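Local coordinates for protein FAD-binding oxidoreductase (Gulosibacter chungangensis, PDB 7PBG) that oxidises 4-ethylphenol and related 4-alkylphenols, using a covalently bound FAD to dehydrogenate the side chain to a vinyl group, at residues A[122-128]-A[229-235]; A[132-136]-A[148-152]; A[159-163]-A[175-179]. All blocks are in the same frame, centred on the assembly; numbering follows the deposited sequence.

Contact 1. Residues A[122-128]-A[229-235]; sequences AYAVVEP and TRMGMQL
Ala124 and Met233 exchange a pair of backbone hydrogen bonds, the shorter from Met233 N to Ala124 O at 2.8 Å. A second such pair links Val126 and Met231, with Val126 N also 2.8 Å from Met231 O. At the Ala122 end, Leu235 N bonds to Ala122 O at 2.9 Å. The strands thus run antiparallel, their axes at 156°, with Tyr123–Gln234 and Val125–Gly232 as the non-hydrogen-bonded pairs. A G1 beta bulge sets Ala122 and Tyr123 together across from Asn118, where the chain turns from strand 114-118. At the other end a water donates to Glu127 OE2 at 2.7 Å and to Thr229 O at 2.9 Å, joining the segments where their direct bonds have stopped; Glu127 OE1 is held separately by Arg113 N.

Packing differs on the two faces of the sheet. Val125 has CG1 anti to its backbone N (chi1 179°), which turns this methyl onto the aliphatic part of Arg230, 3.6 Å from Arg230 CG. Gly232, opposite Val125, offers only backbone to that face. On the reverse face Met231 and Met233 extend to helix 158-163, while Ala124 CB meets Leu235 CD1 at 3.7 Å. Outside the pair, Ala122 O also accepts a hydrogen bond from Arg436 NE of the second subunit.

Paired backbone groups carry the polar load of this buried junction, which ties the hairpin strand 123-126 to the long strand 226-237 across a hundred residues of sequence. The apolar methionine face can then pack under the FAD-binding helix, while the charged side chains of the two segments, Glu127 and Arg230, are not in direct contact.

Contact 2. Residues A[132-136]-A[148-152]; sequences YKTLY and IDPAE. With FAD (flavin-adenine dinucleotide), chain C.
The carbonyl O of Tyr132 accepts the helical hydrogen bond from Tyr136 N at 2.9 Å, and Ile148 CD1 rests against the same oxygen at 3.5 Å. The bond belongs to the first turn of helix 132-142; the methyl comes from the loop that follows strand 146-147. Ile148 reaches this position with CG1 between its backbone N and carbonyl carbon (chi1 70°), so that CD1 also touches Tyr136 CB, while the other branch, CG2, slides past Leu135 CD2 at 3.6 Å. Leu135 is in turn backed by strand 123-126.

Further along, the loop crosses the Tyr132 ring. Pro150 CA sits 3.8 Å from the ring centroid and 16° off its normal, a CH-pi contact over one face, and Ala151 N covers the same face nearer the rim. The methyl of Ala151 closes on Tyr132 CE2 at 3.7 Å. Ala151 CB also lies 3.6 Å from FAD N3, making this small residue the spacer between the tyrosine ring and the pyrimidine part of the flavin. Next to it Glu152 N gives FAD O4 a weak hydrogen bond of 3.4 Å, while the Glu152 carboxylate turns away to a salt bridge with Arg371 and a hydrogen bond with Ser383. Asp149, pointing away from the helix, is anchored through its two carboxylate oxygens to Thr170 and His175.

Across the helix-loop interface itself the contact is apolar and aromatic, and the carboxylates of Asp149 and Glu152 are bonded outside it. The loop packs on Tyr132 through Pro150 and Ala151 and on the helix through Ile148, a setting consistent with keeping Ala151 and Glu152 over one face of the pyrimidine end of the isoalloxazine.

Contact 3. Residues A[159-163]-A[175-179]; sequences MGNTM and HSMWR. With FAD (flavin-adenine dinucleotide), chain C.
Helix 158-163 and the short helix 175-178 come closest at Thr162 and His175, whose CA atoms stand 5.4 Å apart; Arg179, just beyond the second helix, leaves helical geometry as strand 179-186 begins. Between the two elements His175 ND1 donates to Asn161 OD1 at 2.6 Å. The acceptor lies near the imidazole plane, at the ring edge, but the donor stands 41° above the carbonyl plane, and the amide and ring planes are 60° apart. His175 NE2 is hydrogen-bonded to Asp149 OD2, so both ring nitrogens are engaged. A chi1 of 179° swings the Asn161 amide away from the backbone N, and ND2 gives hydrogen bonds to FAD O2 at 3.0 Å and to FAD O4' at 3.1 Å. In this PCMH-type FAD domain the helix thus runs along the cofactor: Met159 and Met163 touch its adenine, and any CB on Gly160 would fall about 2.5 Å from FAD O3P, in the pyrophosphate bridge. Were Asn161 replaced by an alanine, His175 ND1 would probably lose its acceptor, and FAD O2 and O4' the donor they share. Thr162 CG2 also packs on Arg179 CB at 3.7 Å, while Thr162 OG1 bonds back to Val158 O. The Arg179 guanidinium is covered on one face by Ser176 O, 3.6 Å above its centre, and its NE forms a salt bridge with Glu217.

All three contacts are buried, but contact 1 lies farthest from the chain centre, about 17 Å between centres, against about 10 Å for contact 3. Both touch the second subunit, contact 3 through Trp178. Contact 1 is held by strand pairing, contact 2 by aromatic and aliphatic packing, and contact 3 by a side-chain hydrogen bond beside threonine packing; only contacts 2 and 3 bring hydrogen bonds to FAD within their own segments. Contact 1 encloses both others along the chain and packs against them: Ala124 and Val126 on Leu135 of contact 2, and Met233 on Thr162 of contact 3. Contacts 2 and 3 meet where Tyr132 OH lies against Asn161 and His175.

Contact 1. Residues A[122-128]-A[229-235]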
loop_
_atom_site.group_PDB
_atom_site.type_symbol
_atom_site.label_atom_id
_atom_site.label_comp_id
_atom_site.label_asym_id
_atom_site.label_seq_id
_atom_site.Cartn_x
_atom_site.Cartn_y
_atom_site.Cartn_z
ATOM N N ALA A 122 10.036 13.051 -8.629
ATOM C CA ALA A 122 8.706 12.831 -9.258
ATOM C C ALA A 122 7.593 12.765 -8.227
ATOM O O ALA A 122 6.945 11.692 -8.087
ATOM C CB ALA A 122 8.699 11.580 -10.059
ATOM N N TYR A 123 7.428 13.807 -7.443
ATOM C CA TYR A 123 6.258 13.907 -6.536
ATOM C C TYR A 123 5.780 15.350 -6.424
ATOM O O TYR A 123 6.528 16.266 -6.679
ATOM C CB TYR A 123 6.532 13.293 -5.179
ATOM C CG TYR A 123 7.490 14.042 -4.299
ATOM C CD1 TYR A 123 7.071 15.063 -3.466
ATOM C CD2 TYR A 123 8.840 13.766 -4.316
ATOM C CE1 TYR A 123 7.952 15.767 -2.647
ATOM C CE2 TYR A 123 9.723 14.424 -3.488
ATOM C CZ TYR A 123 9.290 15.437 -2.647
ATOM O OH TYR A 123 10.174 16.114 -1.842
ATOM N N ALA A 124 4.558 15.513 -5.928
ATOM C CA ALA A 124 4.025 16.830 -5.580
ATOM C C ALA A 124 3.507 16.738 -4.155
ATOM O O ALA A 124 3.303 15.620 -3.638
ATOM C CB ALA A 124 2.939 17.234 -6.548
ATOM N N VAL A 125 3.379 17.879 -3.545
ATOM C CA VAL A 125 2.801 18.021 -2.185
ATOM C C VAL A 125 1.610 18.959 -2.275
ATOM O O VAL A 125 1.759 20.114 -2.821
ATOM C CB VAL A 125 3.831 18.492 -1.145
ATOM C CG1 VAL A 125 3.208 18.667 0.245
ATOM C CG2 VAL A 125 5.032 17.568 -1.125
ATOM N N VAL A 126 0.480 18.516 -1.764
ATOM C CA VAL A 126 -0.772 19.289 -1.942
ATOM C C VAL A 126 -1.439 19.539 -0.598
ATOM O O VAL A 126 -1.367 18.688 0.305
ATOM C CB VAL A 126 -1.738 18.603 -2.928
ATOM C CG1 VAL A 126 -1.100 18.511 -4.296
ATOM C CG2 VAL A 126 -2.169 17.230 -2.455
ATOM N N GLU A 127 -2.102 20.656 -0.529
ATOM C CA GLU A 127 -3.092 20.951 0.532
ATOM C C GLU A 127 -4.457 20.460 0.063
ATOM O O GLU A 127 -4.707 20.120 -1.106
ATOM C CB GLU A 127 -3.051 22.460 0.842
ATOM C CG GLU A 127 -1.719 22.874 1.440
ATOM C CD GLU A 127 -1.684 24.285 1.973
ATOM O OE1 GLU A 127 -2.297 25.154 1.327
ATOM O OE2 GLU A 127 -1.155 24.483 3.119
ATOM N N PRO A 128 -5.449 20.467 0.960
ATOM C CA PRO A 128 -6.745 19.897 0.624
ATOM C C PRO A 128 -7.436 20.463 -0.625
ATOM O O PRO A 128 -8.072 19.744 -1.342
ATOM C CB PRO A 128 -7.573 20.154 1.890
ATOM C CG PRO A 128 -6.553 20.199 2.983
ATOM C CD PRO A 128 -5.317 20.845 2.384
ATOM N N THR A 229 -4.207 17.677 6.457
ATOM C CA THR A 229 -3.908 19.090 6.100
ATOM C C THR A 229 -2.829 19.149 5.022
ATOM O O THR A 229 -2.564 20.242 4.488
ATOM C CB THR A 229 -3.538 19.839 7.375
ATOM O OG1 THR A 229 -2.401 19.187 7.952
ATOM C CG2 THR A 229 -4.695 19.852 8.350
ATOM N N ARG A 230 -2.204 18.041 4.702
ATOM C CA ARG A 230 -1.091 18.026 3.702
ATOM C C ARG A 230 -0.902 16.599 3.253
ATOM O O ARG A 230 -0.981 15.664 4.120
ATOM C CB ARG A 230 0.186 18.616 4.320
ATOM C CG ARG A 230 1.271 18.847 3.271
ATOM C CD ARG A 230 2.661 19.030 3.833
ATOM N NE ARG A 230 2.705 20.215 4.662
ATOM C CZ ARG A 230 3.750 20.983 4.856
ATOM N NH1 ARG A 230 4.909 20.707 4.275
ATOM N NH2 ARG A 230 3.603 22.054 5.613
ATOM N N MET A 231 -0.617 16.377 1.965
ATOM C CA MET A 231 -0.442 15.019 1.440
ATOM C C MET A 231 0.560 15.042 0.290
ATOM O O MET A 231 0.468 15.963 -0.564
ATOM C CB MET A 231 -1.751 14.435 0.924
ATOM C CG MET A 231 -1.630 12.983 0.483
ATOM S SD MET A 231 -3.161 12.393 -0.235
ATOM C CE MET A 231 -3.931 11.848 1.286
ATOM N N GLY A 232 1.522 14.116 0.326
ATOM C CA GLY A 232 2.386 13.923 -0.847
ATOM C C GLY A 232 1.699 13.013 -1.845
ATOM O O GLY A 232 1.033 12.019 -1.428
ATOM N N MET A 233 1.849 13.318 -3.130
ATOM C CA MET A 233 1.277 12.474 -4.208
ATOM C C MET A 233 2.394 12.207 -5.195
ATOM O O MET A 233 2.869 13.187 -5.785
ATOM C CB MET A 233 0.081 13.111 -4.911
ATOM C CG MET A 233 -0.494 12.287 -6.067
ATOM S SD MET A 233 -0.927 10.591 -5.517
ATOM C CE MET A 233 -2.155 10.947 -4.259
ATOM N N GLN A 234 2.882 10.973 -5.249
ATOM C CA GLN A 234 3.955 10.625 -6.236
ATOM C C GLN A 234 3.355 10.673 -7.655
ATOM O O GLN A 234 2.173 10.342 -7.815
ATOM C CB GLN A 234 4.534 9.275 -5.834
ATOM C CG GLN A 234 5.178 9.357 -4.476
ATOM C CD GLN A 234 5.677 8.054 -3.944
ATOM O OE1 GLN A 234 5.339 6.988 -4.454
ATOM N NE2 GLN A 234 6.515 8.166 -2.938
ATOM N N LEU A 235 4.126 11.144 -8.634
ATOM C CA LEU A 235 3.648 11.475 -9.976
ATOM C C LEU A 235 4.459 10.709 -10.998
ATOM O O LEU A 235 5.674 10.684 -10.919
ATOM C CB LEU A 235 3.792 12.992 -10.253
ATOM C CG LEU A 235 3.046 13.935 -9.321
ATOM C CD1 LEU A 235 3.197 15.407 -9.789
ATOM C CD2 LEU A 235 1.575 13.546 -9.231
HETATM O O HOH W 1 -1.408 22.776 5.188
#

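Contact 2. Residues A[132-136]-A[148-152]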
loop_
_atom_site.group_PDB
_atom_site.type_symbol
_atom_site.label_atom_id
_atom_site.label_comp_id
_atom_site.label_asym_id
_atom_site.label_seq_id
_atom_site.Cartn_x
_atom_site.Cartn_y
_atom_site.Cartn_z
ATOM N N TYR A 132 -7.612 18.557 -9.458
ATOM C CA TYR A 132 -6.790 17.962 -10.534
ATOM C C TYR A 132 -6.453 19.072 -11.508
ATOM O O TYR A 132 -5.331 19.105 -12.028
ATOM C CB TYR A 132 -7.549 16.830 -11.199
ATOM C CG TYR A 132 -7.698 15.621 -10.318
ATOM C CD1 TYR A 132 -6.603 14.989 -9.756
ATOM C CD2 TYR A 132 -8.955 15.220 -9.924
ATOM C CE1 TYR A 132 -6.781 13.829 -9.010
ATOM C CE2 TYR A 132 -9.139 14.116 -9.108
ATOM C CZ TYR A 132 -8.041 13.462 -8.588
ATOM O OH TYR A 132 -8.165 12.342 -7.781
ATOM N N LYS A 133 -7.405 19.950 -11.800
ATOM C CA LYS A 133 -7.140 21.070 -12.755
ATOM C C LYS A 133 -5.933 21.884 -12.270
ATOM O O LYS A 133 -4.989 22.110 -13.047
ATOM C CB LYS A 133 -8.366 21.965 -12.919
ATOM C CG LYS A 133 -8.163 23.199 -13.789
ATOM C CD LYS A 133 -9.494 23.885 -14.103
ATOM C CE LYS A 133 -9.346 25.181 -14.871
ATOM N NZ LYS A 133 -9.132 26.310 -13.938
ATOM N N THR A 134 -5.948 22.302 -11.000
ATOM C CA THR A 134 -4.898 23.155 -10.421
ATOM C C THR A 134 -3.538 22.455 -10.431
ATOM O O THR A 134 -2.536 23.095 -10.789
ATOM C CB THR A 134 -5.294 23.588 -9.012
ATOM O OG1 THR A 134 -6.480 24.340 -9.229
ATOM C CG2 THR A 134 -4.211 24.426 -8.364
ATOM N N LEU A 135 -3.485 21.163 -10.042
ATOM C CA LEU A 135 -2.194 20.481 -9.955
ATOM C C LEU A 135 -1.675 20.308 -11.374
ATOM O O LEU A 135 -0.498 20.549 -11.558
ATOM C CB LEU A 135 -2.351 19.133 -9.246
ATOM C CG LEU A 135 -1.038 18.381 -9.073
ATOM C CD1 LEU A 135 -0.058 19.154 -8.221
ATOM C CD2 LEU A 135 -1.287 16.979 -8.482
ATOM N N TYR A 136 -2.556 20.037 -12.338
ATOM C CA TYR A 136 -2.147 19.881 -13.743
ATOM C C TYR A 136 -1.507 21.186 -14.194
ATOM O O TYR A 136 -0.389 21.163 -14.786
ATOM C CB TYR A 136 -3.332 19.504 -14.601
ATOM C CG TYR A 136 -3.029 19.601 -16.060
ATOM C CD1 TYR A 136 -2.209 18.661 -16.633
ATOM C CD2 TYR A 136 -3.491 20.664 -16.806
ATOM C CE1 TYR A 136 -1.923 18.719 -17.978
ATOM C CE2 TYR A 136 -3.165 20.766 -18.145
ATOM C CZ TYR A 136 -2.361 19.804 -18.718
ATOM O OH TYR A 136 -2.038 19.885 -20.051
ATOM N N ILE A 148 0.055 13.989 -13.868
ATOM C CA ILE A 148 -0.882 13.647 -12.777
ATOM C C ILE A 148 -1.790 12.491 -13.232
ATOM O O ILE A 148 -1.771 12.073 -14.392
ATOM C CB ILE A 148 -1.682 14.853 -12.323
ATOM C CG1 ILE A 148 -2.693 15.299 -13.377
ATOM C CG2 ILE A 148 -0.758 16.003 -11.943
ATOM C CD1 ILE A 148 -3.859 16.051 -12.783
ATOM N N ASP A 149 -2.587 12.004 -12.295
ATOM C CA ASP A 149 -3.537 10.889 -12.520
ATOM C C ASP A 149 -4.906 11.382 -12.074
ATOM O O ASP A 149 -5.269 11.268 -10.879
ATOM C CB ASP A 149 -3.173 9.598 -11.784
ATOM C CG ASP A 149 -4.079 8.456 -12.185
ATOM O OD1 ASP A 149 -3.664 7.662 -13.038
ATOM O OD2 ASP A 149 -5.191 8.391 -11.640
ATOM N N PRO A 150 -5.657 12.070 -12.961
ATOM C CA PRO A 150 -6.962 12.582 -12.566
ATOM C C PRO A 150 -8.049 11.500 -12.568
ATOM O O PRO A 150 -8.120 10.604 -13.403
ATOM C CB PRO A 150 -7.281 13.654 -13.619
ATOM C CG PRO A 150 -6.512 13.198 -14.869
ATOM C CD PRO A 150 -5.302 12.433 -14.361
ATOM N N ALA A 151 -9.001 11.654 -11.650
ATOM C CA ALA A 151 -10.341 11.053 -11.773
ATOM C C ALA A 151 -11.076 11.741 -12.933
ATOM O O ALA A 151 -10.485 12.638 -13.647
ATOM C CB ALA A 151 -11.061 11.234 -10.445
ATOM N N GLU A 152 -12.332 11.367 -13.157
ATOM C CA GLU A 152 -13.104 11.761 -14.356
ATOM C C GLU A 152 -13.414 13.251 -14.328
ATOM O O GLU A 152 -13.486 13.837 -15.419
ATOM C CB GLU A 152 -14.369 10.920 -14.498
ATOM C CG GLU A 152 -14.047 9.565 -15.087
ATOM C CD GLU A 152 -15.101 8.833 -15.892
ATOM O OE1 GLU A 152 -16.085 9.459 -16.370
ATOM O OE2 GLU A 152 -14.888 7.644 -16.106
HETATM P PA FAD C . -13.913 15.224 -0.830
HETATM O O1A FAD C . -15.399 15.321 -0.945
HETATM O O2A FAD C . -13.141 16.448 -0.404
HETATM O O5B FAD C . -13.582 14.073 0.184
HETATM C C5B FAD C . -14.253 12.822 0.145
HETATM C C4B FAD C . -14.246 12.255 1.544
HETATM O O4B FAD C . -12.883 11.977 1.978
HETATM C C3B FAD C . -14.805 13.170 2.645
HETATM O O3B FAD C . -16.228 13.106 2.702
HETATM C C2B FAD C . -14.060 12.674 3.895
HETATM O O2B FAD C . -14.701 11.514 4.391
HETATM C C1B FAD C . -12.678 12.372 3.324
HETATM N N9A FAD C . -11.766 13.486 3.335
HETATM C C8A FAD C . -11.481 14.297 2.283
HETATM N N7A FAD C . -10.600 15.204 2.586
HETATM C C5A FAD C . -10.337 15.021 3.923
HETATM C C6A FAD C . -9.446 15.648 4.799
HETATM N N6A FAD C . -8.698 16.703 4.451
HETATM N N1A FAD C . -9.420 15.200 6.074
HETATM C C2A FAD C . -10.189 14.132 6.408
HETATM N N3A FAD C . -11.036 13.443 5.655
HETATM C C4A FAD C . -11.063 13.949 4.405
HETATM N N1 FAD C . -14.397 8.929 -8.308
HETATM C C2 FAD C . -13.245 8.345 -8.587
HETATM O O2 FAD C . -12.435 8.042 -7.673
HETATM N N3 FAD C . -12.854 8.131 -9.858
HETATM C C4 FAD C . -13.650 8.415 -10.931
HETATM O O4 FAD C . -13.207 8.264 -12.086
HETATM C C4X FAD C . -14.885 8.984 -10.686
HETATM N N5 FAD C . -15.652 9.240 -11.713
HETATM C C5X FAD C . -16.869 9.817 -11.440
HETATM C C6 FAD C . -17.700 10.124 -12.526
HETATM C C7 FAD C . -18.916 10.757 -12.355
HETATM C C7M FAD C . -19.769 11.083 -13.563
HETATM C C8 FAD C . -19.314 11.106 -11.046
HETATM C C8M FAD C . -20.624 11.793 -10.809
HETATM C C9 FAD C . -18.520 10.777 -9.967
HETATM C C9A FAD C . -17.274 10.143 -10.127
HETATM N N10 FAD C . -16.423 9.851 -9.065
HETATM C C10 FAD C . -15.188 9.270 -9.314
HETATM C "C1'" FAD C . -16.745 10.241 -7.667
HETATM C "C2'" FAD C . -16.237 11.642 -7.291
HETATM O "O2'" FAD C . -16.495 12.605 -8.369
HETATM C "C3'" FAD C . -14.723 11.739 -7.009
HETATM O "O3'" FAD C . -14.302 10.645 -6.232
HETATM C "C4'" FAD C . -14.259 13.031 -6.324
HETATM O "O4'" FAD C . -12.869 13.264 -6.604
HETATM C "C5'" FAD C . -14.484 12.970 -4.838
HETATM O "O5'" FAD C . -14.747 14.267 -4.285
HETATM P P FAD C . -13.572 15.182 -3.709
HETATM O O1P FAD C . -14.059 16.600 -3.675
HETATM O O2P FAD C . -12.356 14.869 -4.521
HETATM O O3P FAD C . -13.351 14.646 -2.219
#

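Contact 3. Residues A[159-163]-A[175-179]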
loop_
_atom_site.group_PDB
_atom_site.type_symbol
_atom_site.label_atom_id
_atom_site.label_comp_id
_atom_site.label_asym_id
_atom_site.label_seq_id
_atom_site.Cartn_x
_atom_site.Cartn_y
_atom_site.Cartn_z
ATOM N N MET A 159 -6.229 15.266 -2.798
ATOM C CA MET A 159 -6.222 14.699 -1.430
ATOM C C MET A 159 -7.541 14.000 -1.134
ATOM O O MET A 159 -7.567 12.823 -0.610
ATOM C CB MET A 159 -5.977 15.810 -0.417
ATOM C CG MET A 159 -5.956 15.291 0.963
ATOM S SD MET A 159 -5.839 16.590 2.203
ATOM C CE MET A 159 -4.163 17.143 1.879
ATOM N N GLY A 160 -8.642 14.703 -1.381
ATOM C CA GLY A 160 -9.968 14.185 -1.003
ATOM C C GLY A 160 -10.287 12.888 -1.720
ATOM O O GLY A 160 -10.773 11.925 -1.119
ATOM N N ASN A 161 -9.966 12.805 -3.014
ATOM C CA ASN A 161 -10.231 11.578 -3.781
ATOM C C ASN A 161 -9.419 10.444 -3.145
ATOM O O ASN A 161 -9.938 9.330 -2.984
ATOM C CB ASN A 161 -9.874 11.829 -5.242
ATOM C CG ASN A 161 -10.108 10.606 -6.081
ATOM O OD1 ASN A 161 -9.257 9.692 -6.117
ATOM N ND2 ASN A 161 -11.245 10.588 -6.750
ATOM N N THR A 162 -8.150 10.706 -2.831
ATOM C CA THR A 162 -7.244 9.716 -2.227
ATOM C C THR A 162 -7.880 9.179 -0.957
ATOM O O THR A 162 -7.765 7.943 -0.744
ATOM C CB THR A 162 -5.832 10.282 -2.049
ATOM O OG1 THR A 162 -5.318 10.639 -3.331
ATOM C CG2 THR A 162 -4.886 9.283 -1.452
ATOM N N MET A 163 -8.415 10.061 -0.116
ATOM C CA MET A 163 -8.961 9.644 1.209
ATOM C C MET A 163 -10.171 8.717 1.031
ATOM O O MET A 163 -10.532 8.022 2.017
ATOM C CB MET A 163 -9.407 10.822 2.064
ATOM C CG MET A 163 -8.417 11.918 2.216
ATOM S SD MET A 163 -7.199 11.564 3.439
ATOM C CE MET A 163 -8.075 11.535 5.011
ATOM N N HIS A 175 -4.708 5.812 -6.538
ATOM C CA HIS A 175 -4.298 7.038 -5.839
ATOM C C HIS A 175 -3.727 6.676 -4.478
ATOM O O HIS A 175 -2.730 7.263 -4.086
ATOM C CB HIS A 175 -5.482 7.999 -5.798
ATOM C CG HIS A 175 -5.896 8.439 -7.163
ATOM N ND1 HIS A 175 -7.063 9.123 -7.394
ATOM C CD2 HIS A 175 -5.313 8.259 -8.384
ATOM C CE1 HIS A 175 -7.139 9.407 -8.670
ATOM N NE2 HIS A 175 -6.077 8.885 -9.313
ATOM N N SER A 176 -4.269 5.665 -3.840
ATOM C CA SER A 176 -3.801 5.245 -2.498
ATOM C C SER A 176 -2.376 4.710 -2.570
ATOM O O SER A 176 -1.665 4.811 -1.579
ATOM C CB SER A 176 -4.688 4.215 -1.864
ATOM O OG SER A 176 -4.520 2.972 -2.492
ATOM N N MET A 177 -1.977 4.111 -3.676
ATOM C CA MET A 177 -0.610 3.558 -3.864
ATOM C C MET A 177 0.417 4.686 -3.971
ATOM O O MET A 177 1.528 4.557 -3.429
ATOM C CB MET A 177 -0.581 2.728 -5.153
ATOM C CG MET A 177 0.742 2.099 -5.514
ATOM S SD MET A 177 0.441 0.888 -6.880
ATOM C CE MET A 177 -1.127 0.169 -6.415
ATOM N N TRP A 178 0.043 5.800 -4.566
ATOM C CA TRP A 178 0.997 6.895 -4.855
ATOM C C TRP A 178 0.972 8.006 -3.817
ATOM O O TRP A 178 1.911 8.802 -3.821
ATOM C CB TRP A 178 0.793 7.362 -6.290
ATOM C CG TRP A 178 0.916 6.176 -7.181
ATOM C CD1 TRP A 178 -0.087 5.527 -7.846
ATOM C CD2 TRP A 178 2.104 5.393 -7.375
ATOM N NE1 TRP A 178 0.416 4.440 -8.491
ATOM C CE2 TRP A 178 1.751 4.331 -8.236
ATOM C CE3 TRP A 178 3.433 5.505 -6.940
ATOM C CZ2 TRP A 178 2.668 3.378 -8.665
ATOM C CZ3 TRP A 178 4.339 4.545 -7.348
ATOM C CH2 TRP A 178 3.956 3.499 -8.191
ATOM N N ARG A 179 -0.045 8.004 -2.949
ATOM C CA ARG A 179 -0.074 8.769 -1.685
ATOM C C ARG A 179 1.198 8.453 -0.903
ATOM O O ARG A 179 1.459 7.270 -0.628
ATOM C CB ARG A 179 -1.305 8.355 -0.897
ATOM C CG ARG A 179 -1.439 8.979 0.493
ATOM C CD ARG A 179 -2.443 8.206 1.287
ATOM N NE ARG A 179 -1.878 6.913 1.673
ATOM C CZ ARG A 179 -2.536 5.770 1.791
ATOM N NH1 ARG A 179 -3.832 5.731 1.592
ATOM N NH2 ARG A 179 -1.893 4.666 2.100
HETATM P PA FAD C . -13.913 15.224 -0.830
HETATM O O1A FAD C . -15.399 15.321 -0.945
HETATM O O2A FAD C . -13.141 16.448 -0.404
HETATM O O5B FAD C . -13.582 14.073 0.184
HETATM C C5B FAD C . -14.253 12.822 0.145
HETATM C C4B FAD C . -14.246 12.255 1.544
HETATM O O4B FAD C . -12.883 11.977 1.978
HETATM C C3B FAD C . -14.805 13.170 2.645
HETATM O O3B FAD C . -16.228 13.106 2.702
HETATM C C2B FAD C . -14.060 12.674 3.895
HETATM O O2B FAD C . -14.701 11.514 4.391
HETATM C C1B FAD C . -12.678 12.372 3.324
HETATM N N9A FAD C . -11.766 13.486 3.335
HETATM C C8A FAD C . -11.481 14.297 2.283
HETATM N N7A FAD C . -10.600 15.204 2.586
HETATM C C5A FAD C . -10.337 15.021 3.923
HETATM C C6A FAD C . -9.446 15.648 4.799
HETATM N N6A FAD C . -8.698 16.703 4.451
HETATM N N1A FAD C . -9.420 15.200 6.074
HETATM C C2A FAD C . -10.189 14.132 6.408
HETATM N N3A FAD C . -11.036 13.443 5.655
HETATM C C4A FAD C . -11.063 13.949 4.405
HETATM N N1 FAD C . -14.397 8.929 -8.308
HETATM C C2 FAD C . -13.245 8.345 -8.587
HETATM O O2 FAD C . -12.435 8.042 -7.673
HETATM N N3 FAD C . -12.854 8.131 -9.858
HETATM C C4 FAD C . -13.650 8.415 -10.931
HETATM O O4 FAD C . -13.207 8.264 -12.086
HETATM C C4X FAD C . -14.885 8.984 -10.686
HETATM N N5 FAD C . -15.652 9.240 -11.713
HETATM C C5X FAD C . -16.869 9.817 -11.440
HETATM C C6 FAD C . -17.700 10.124 -12.526
HETATM C C7 FAD C . -18.916 10.757 -12.355
HETATM C C7M FAD C . -19.769 11.083 -13.563
HETATM C C8 FAD C . -19.314 11.106 -11.046
HETATM C C8M FAD C . -20.624 11.793 -10.809
HETATM C C9 FAD C . -18.520 10.777 -9.967
HETATM C C9A FAD C . -17.274 10.143 -10.127
HETATM N N10 FAD C . -16.423 9.851 -9.065
HETATM C C10 FAD C . -15.188 9.270 -9.314
HETATM C "C1'" FAD C . -16.745 10.241 -7.667
HETATM C "C2'" FAD C . -16.237 11.642 -7.291
HETATM O "O2'" FAD C . -16.495 12.605 -8.369
HETATM C "C3'" FAD C . -14.723 11.739 -7.009
HETATM O "O3'" FAD C . -14.302 10.645 -6.232
HETATM C "C4'" FAD C . -14.259 13.031 -6.324
HETATM O "O4'" FAD C . -12.869 13.264 -6.604
HETATM C "C5'" FAD C . -14.484 12.970 -4.838
HETATM O "O5'" FAD C . -14.747 14.267 -4.285
HETATM P P FAD C . -13.572 15.182 -3.709
HETATM O O1P FAD C . -14.059 16.600 -3.675
HETATM O O2P FAD C . -12.356 14.869 -4.521
HETATM O O3P FAD C . -13.351 14.646 -2.219
#